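Local structure of putative polyprenyl synthetase (Streptomyces coelicolor, 3NF2) at residues 58-70 and 324-336. The protein probably catalyses, as a magnesium-dependent prenyltransferase of the FPP/GGPP synthase family, the condensation of allylic and isopentenyl diphosphates into longer polyprenyl diphosphates. Sequence-based numbering, arbitrary orientation. Where two conformers were deposited one is given.
Sequences RPALAVLSAEVTG and MPDRVRDRFTALA. With SO4 (sulfate ion), chain B.
Leu-64 lays its CD2 methyl over one face of the Phe-332 ring, 3.8 Å from the ring centroid and only 15° off the ring normal, which identifies a CH-pi contact. The same methyl meets Leu-335 CD1 at 3.7 Å and also lies against the CB of Arg-331, so one branch fills the groove between successive turns of helix 326-336. Phe-332 in turn wedges toward helix 58-67: its CE1 meets Val-68 CG2 at 3.6 Å, CE2 meets Leu-61 CD1, and the CZ end abuts the backbone at Ser-65, whose CA lies in the ring plane. Outside the pair, the ring of Tyr-212 stands nearly perpendicular to that of Phe-332. Val-68 CG2, anti to its own carbonyl carbon, also packs on Val-328 CG1 at 3.8 Å and on Met-324. Pro-325, the N-cap of helix 326-336, brings CD to 3.4 Å from the Val-68 carbonyl O. At the more exposed margin, Glu-67 OE1 and Arg-331 NH2 form a salt bridge at 3.3 Å; the carboxylate and guanidinium planes are 35° apart, and OE1 lies at the guanidinium edge. Arg-11 of helix 5-25 also pairs with OE1, so two positive groups share this oxygen and would probably favour the ionised carboxylate. No hydrogen bond links the segments; apolar contact dominates. The short axes approach to 9.8 Å at a near-antiparallel 159°. Far along helix 58-67, Arg-58 holds a sulfate, probably from the crystallisation liquor, through NH1 and NH2, with the backbone N of Lys-55 and Arg-104 NH2 also bonded to it, consistent with an anion-binding site for substrate diphosphate. The pairing thus docks the C-terminal helix onto an early helix of the all-alpha isoprenoid synthase fold.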
loop_
_atom_site.group_PDB
_atom_site.type_symbol
_atom_site.label_atom_id
_atom_site.label_comp_id
_atom_site.label_asym_id
_atom_site.label_seq_id
_atom_site.Cartn_x
_atom_site.Cartn_y
_atom_site.Cartn_z
ATOM N N ARG A 58 4.278 14.245 15.323
ATOM C CA ARG A 58 4.305 12.775 15.397
ATOM C C ARG A 58 5.659 12.154 15.841
ATOM O O ARG A 58 5.668 11.286 16.738
ATOM C CB ARG A 58 3.788 12.121 14.099
ATOM C CG ARG A 58 2.373 12.509 13.677
ATOM C CD ARG A 58 2.073 12.067 12.231
ATOM N NE ARG A 58 3.066 12.591 11.299
ATOM C CZ ARG A 58 2.902 13.666 10.534
ATOM N NH1 ARG A 58 1.758 14.335 10.538
ATOM N NH2 ARG A 58 3.888 14.065 9.744
ATOM N N PRO A 59 6.793 12.575 15.222
ATOM C CA PRO A 59 8.064 12.030 15.714
ATOM C C PRO A 59 8.358 12.372 17.183
ATOM O O PRO A 59 8.743 11.478 17.956
ATOM C CB PRO A 59 9.119 12.661 14.791
ATOM C CG PRO A 59 8.406 13.658 13.949
ATOM C CD PRO A 59 6.971 13.304 13.949
ATOM N N ALA A 60 8.150 13.636 17.559
ATOM C CA ALA A 60 8.306 14.070 18.953
ATOM C C ALA A 60 7.471 13.211 19.895
ATOM O O ALA A 60 7.925 12.834 20.959
ATOM C CB ALA A 60 7.930 15.548 19.115
ATOM N N LEU A 61 6.258 12.889 19.466
ATOM C CA LEU A 61 5.327 12.102 20.250
ATOM C C LEU A 61 5.843 10.680 20.446
ATOM O O LEU A 61 5.813 10.157 21.556
ATOM C CB LEU A 61 3.974 12.095 19.536
ATOM C CG LEU A 61 2.635 12.349 20.227
ATOM C CD1 LEU A 61 2.762 12.976 21.597
ATOM C CD2 LEU A 61 1.788 13.233 19.326
ATOM N N ALA A 62 6.337 10.070 19.368
ATOM C CA ALA A 62 6.807 8.679 19.407
ATOM C C ALA A 62 8.044 8.464 20.278
ATOM O O ALA A 62 8.154 7.429 20.942
ATOM C CB ALA A 62 7.044 8.152 18.004
ATOM N N VAL A 63 8.963 9.431 20.273
ATOM C CA VAL A 63 10.147 9.336 21.133
ATOM C C VAL A 63 9.755 9.558 22.590
ATOM O O VAL A 63 10.269 8.871 23.474
ATOM C CB VAL A 63 11.358 10.231 20.679
ATOM C CG1 VAL A 63 11.871 9.791 19.314
ATOM C CG2 VAL A 63 11.022 11.715 20.657
ATOM N N LEU A 64 8.815 10.481 22.821
ATOM C CA LEU A 64 8.189 10.670 24.132
ATOM C C LEU A 64 7.503 9.403 24.642
ATOM O O LEU A 64 7.607 9.069 25.821
ATOM C CB LEU A 64 7.159 11.800 24.083
ATOM C CG LEU A 64 7.417 13.112 24.815
ATOM C CD1 LEU A 64 8.293 14.041 23.996
ATOM C CD2 LEU A 64 6.086 13.770 25.105
ATOM N N SER A 65 6.808 8.711 23.741
ATOM C CA SER A 65 6.068 7.496 24.067
ATOM C C SER A 65 6.961 6.420 24.678
ATOM O O SER A 65 6.533 5.703 25.574
ATOM C CB SER A 65 5.372 6.947 22.821
ATOM O OG SER A 65 4.476 5.898 23.153
ATOM N N ALA A 66 8.196 6.326 24.189
ATOM C CA ALA A 66 9.169 5.360 24.690
ATOM C C ALA A 66 9.581 5.643 26.138
ATOM O O ALA A 66 9.737 4.713 26.940
ATOM C CB ALA A 66 10.387 5.309 23.767
ATOM N N GLU A 67 9.714 6.927 26.467
ATOM C CA GLU A 67 10.090 7.374 27.819
ATOM C C GLU A 67 9.103 7.019 28.930
ATOM O O GLU A 67 9.488 6.975 30.096
ATOM C CB GLU A 67 10.322 8.878 27.828
ATOM C CG GLU A 67 11.494 9.314 26.990
ATOM C CD GLU A 67 11.613 10.809 26.919
ATOM O OE1 GLU A 67 12.622 11.344 27.418
ATOM O OE2 GLU A 67 10.696 11.454 26.375
ATOM N N VAL A 68 7.842 6.783 28.559
ATOM C CA VAL A 68 6.776 6.333 29.467
ATOM C C VAL A 68 7.164 5.059 30.239
ATOM O O VAL A 68 6.882 4.935 31.438
ATOM C CB VAL A 68 5.433 6.137 28.686
ATOM C CG1 VAL A 68 4.355 5.414 29.510
ATOM C CG2 VAL A 68 4.906 7.477 28.211
ATOM N N THR A 69 7.828 4.130 29.555
ATOM C CA THR A 69 8.291 2.896 30.187
ATOM C C THR A 69 9.631 3.100 30.897
ATOM O O THR A 69 10.052 2.250 31.678
ATOM C CB THR A 69 8.439 1.751 29.168
ATOM O OG1 THR A 69 9.253 2.188 28.075
ATOM C CG2 THR A 69 7.087 1.325 28.637
ATOM N N GLY A 70 10.294 4.221 30.617
ATOM C CA GLY A 70 11.616 4.503 31.173
ATOM C C GLY A 70 12.756 4.324 30.181
ATOM O O GLY A 70 13.907 4.664 30.479
ATOM N N MET A 324 3.062 6.687 34.869
ATOM C CA MET A 324 4.036 7.280 33.975
ATOM C C MET A 324 4.859 8.270 34.788
ATOM O O MET A 324 4.303 8.968 35.642
ATOM C CB MET A 324 3.274 8.006 32.861
ATOM C CG MET A 324 4.068 8.890 31.924
ATOM S SD MET A 324 2.957 9.881 30.888
ATOM C CE MET A 324 1.650 8.714 30.583
ATOM N N PRO A 325 6.187 8.309 34.556
ATOM C CA PRO A 325 7.052 9.347 35.102
ATOM C C PRO A 325 6.487 10.735 34.836
ATOM O O PRO A 325 6.078 11.035 33.710
ATOM C CB PRO A 325 8.360 9.142 34.339
ATOM C CG PRO A 325 8.401 7.678 34.095
ATOM C CD PRO A 325 6.969 7.234 33.916
ATOM N N ASP A 326 6.460 11.557 35.881
ATOM C CA ASP A 326 5.787 12.859 35.858
ATOM C C ASP A 326 6.453 13.909 34.958
ATOM O O ASP A 326 5.805 14.877 34.553
ATOM C CB ASP A 326 5.604 13.390 37.288
ATOM C CG ASP A 326 4.642 12.535 38.119
ATOM O OD1 ASP A 326 4.201 11.465 37.645
ATOM O OD2 ASP A 326 4.319 12.935 39.258
ATOM N N ARG A 327 7.732 13.712 34.642
ATOM C CA ARG A 327 8.430 14.569 33.685
ATOM C C ARG A 327 7.922 14.294 32.266
ATOM O O ARG A 327 7.851 15.205 31.434
ATOM C CB ARG A 327 9.945 14.339 33.725
ATOM C CG ARG A 327 10.531 13.941 35.078
ATOM C CD ARG A 327 12.057 13.925 35.026
ATOM N NE ARG A 327 12.584 13.033 33.989
ATOM C CZ ARG A 327 13.734 13.221 33.341
ATOM N NH1 ARG A 327 14.492 14.280 33.606
ATOM N NH2 ARG A 327 14.125 12.353 32.414
ATOM N N VAL A 328 7.583 13.029 32.005
ATOM C CA VAL A 328 7.085 12.590 30.701
ATOM C C VAL A 328 5.648 13.076 30.507
ATOM O O VAL A 328 5.318 13.641 29.464
ATOM C CB VAL A 328 7.183 11.047 30.546
ATOM C CG1 VAL A 328 6.768 10.609 29.157
ATOM C CG2 VAL A 328 8.604 10.569 30.837
ATOM N N ARG A 329 4.819 12.862 31.531
ATOM C CA ARG A 329 3.444 13.358 31.543
ATOM C C ARG A 329 3.378 14.860 31.274
ATOM O O ARG A 329 2.540 15.307 30.489
ATOM C CB ARG A 329 2.752 13.016 32.866
ATOM C CG ARG A 329 1.238 13.193 32.834
ATOM C CD ARG A 329 0.609 12.940 34.192
ATOM N NE ARG A 329 0.507 11.517 34.500
ATOM C CZ ARG A 329 1.482 10.800 35.048
ATOM N NH1 ARG A 329 2.639 11.373 35.344
ATOM N NH2 ARG A 329 1.301 9.510 35.298
ATOM N N ASP A 330 4.268 15.625 31.908
ATOM C CA ASP A 330 4.376 17.072 31.690
ATOM C C ASP A 330 4.691 17.407 30.234
ATOM O O ASP A 330 4.164 18.377 29.678
ATOM C CB ASP A 330 5.459 17.678 32.599
ATOM C CG ASP A 330 4.922 18.120 33.965
ATOM O OD1 ASP A 330 5.490 19.079 34.537
ATOM O OD2 ASP A 330 3.939 17.522 34.468
ATOM N N ARG A 331 5.555 16.597 29.625
ATOM C CA ARG A 331 5.940 16.788 28.232
ATOM C C ARG A 331 4.777 16.478 27.278
ATOM O O ARG A 331 4.548 17.211 26.311
ATOM C CB ARG A 331 7.193 15.966 27.907
ATOM C CG ARG A 331 8.494 16.665 28.294
ATOM C CD ARG A 331 9.698 15.737 28.209
ATOM N NE ARG A 331 10.945 16.489 28.045
ATOM C CZ ARG A 331 12.152 15.939 27.910
ATOM N NH1 ARG A 331 13.219 16.716 27.758
ATOM N NH2 ARG A 331 12.299 14.618 27.929
ATOM N N PHE A 332 4.027 15.420 27.583
ATOM C CA PHE A 332 2.834 15.055 26.819
ATOM C C PHE A 332 1.734 16.116 26.923
ATOM O O PHE A 332 1.030 16.397 25.947
ATOM C CB PHE A 332 2.289 13.725 27.321
ATOM C CG PHE A 332 2.830 12.524 26.604
ATOM C CD1 PHE A 332 3.842 11.762 27.163
ATOM C CD2 PHE A 332 2.301 12.133 25.380
ATOM C CE1 PHE A 332 4.327 10.641 26.501
ATOM C CE2 PHE A 332 2.776 11.009 24.716
ATOM C CZ PHE A 332 3.790 10.263 25.274
ATOM N N THR A 333 1.596 16.688 28.117
ATOM C CA THR A 333 0.659 17.776 28.396
ATOM C C THR A 333 0.980 19.047 27.596
ATOM O O THR A 333 0.073 19.710 27.101
ATOM C CB THR A 333 0.602 18.050 29.927
ATOM O OG1 THR A 333 -0.082 16.965 30.580
ATOM C CG2 THR A 333 -0.094 19.385 30.265
ATOM N N ALA A 334 2.261 19.358 27.435
ATOM C CA ALA A 334 2.676 20.579 26.746
ATOM C C ALA A 334 2.507 20.521 25.229
ATOM O O ALA A 334 2.284 21.555 24.589
ATOM C CB ALA A 334 4.112 20.936 27.107
ATOM N N LEU A 335 2.634 19.325 24.654
ATOM C CA LEU A 335 2.373 19.123 23.227
ATOM C C LEU A 335 0.900 19.358 22.929
ATOM O O LEU A 335 0.553 20.002 21.933
ATOM C CB LEU A 335 2.783 17.719 22.784
ATOM C CG LEU A 335 4.285 17.492 22.595
ATOM C CD1 LEU A 335 4.587 16.016 22.537
ATOM C CD2 LEU A 335 4.822 18.197 21.351
ATOM N N ALA A 336 0.050 18.856 23.826
ATOM C CA ALA A 336 -1.396 19.034 23.745
ATOM C C ALA A 336 -1.820 20.503 23.734
ATOM O O ALA A 336 -2.759 20.870 23.029
ATOM C CB ALA A 336 -2.093 18.273 24.863
HETATM S S SO4 B . 3.209 17.322 8.116
HETATM O O1 SO4 B . 4.305 16.381 8.349
HETATM O O2 SO4 B . 3.696 18.673 8.388
HETATM O O3 SO4 B . 2.773 17.197 6.721
HETATM O O4 SO4 B . 2.072 17.045 9.003
#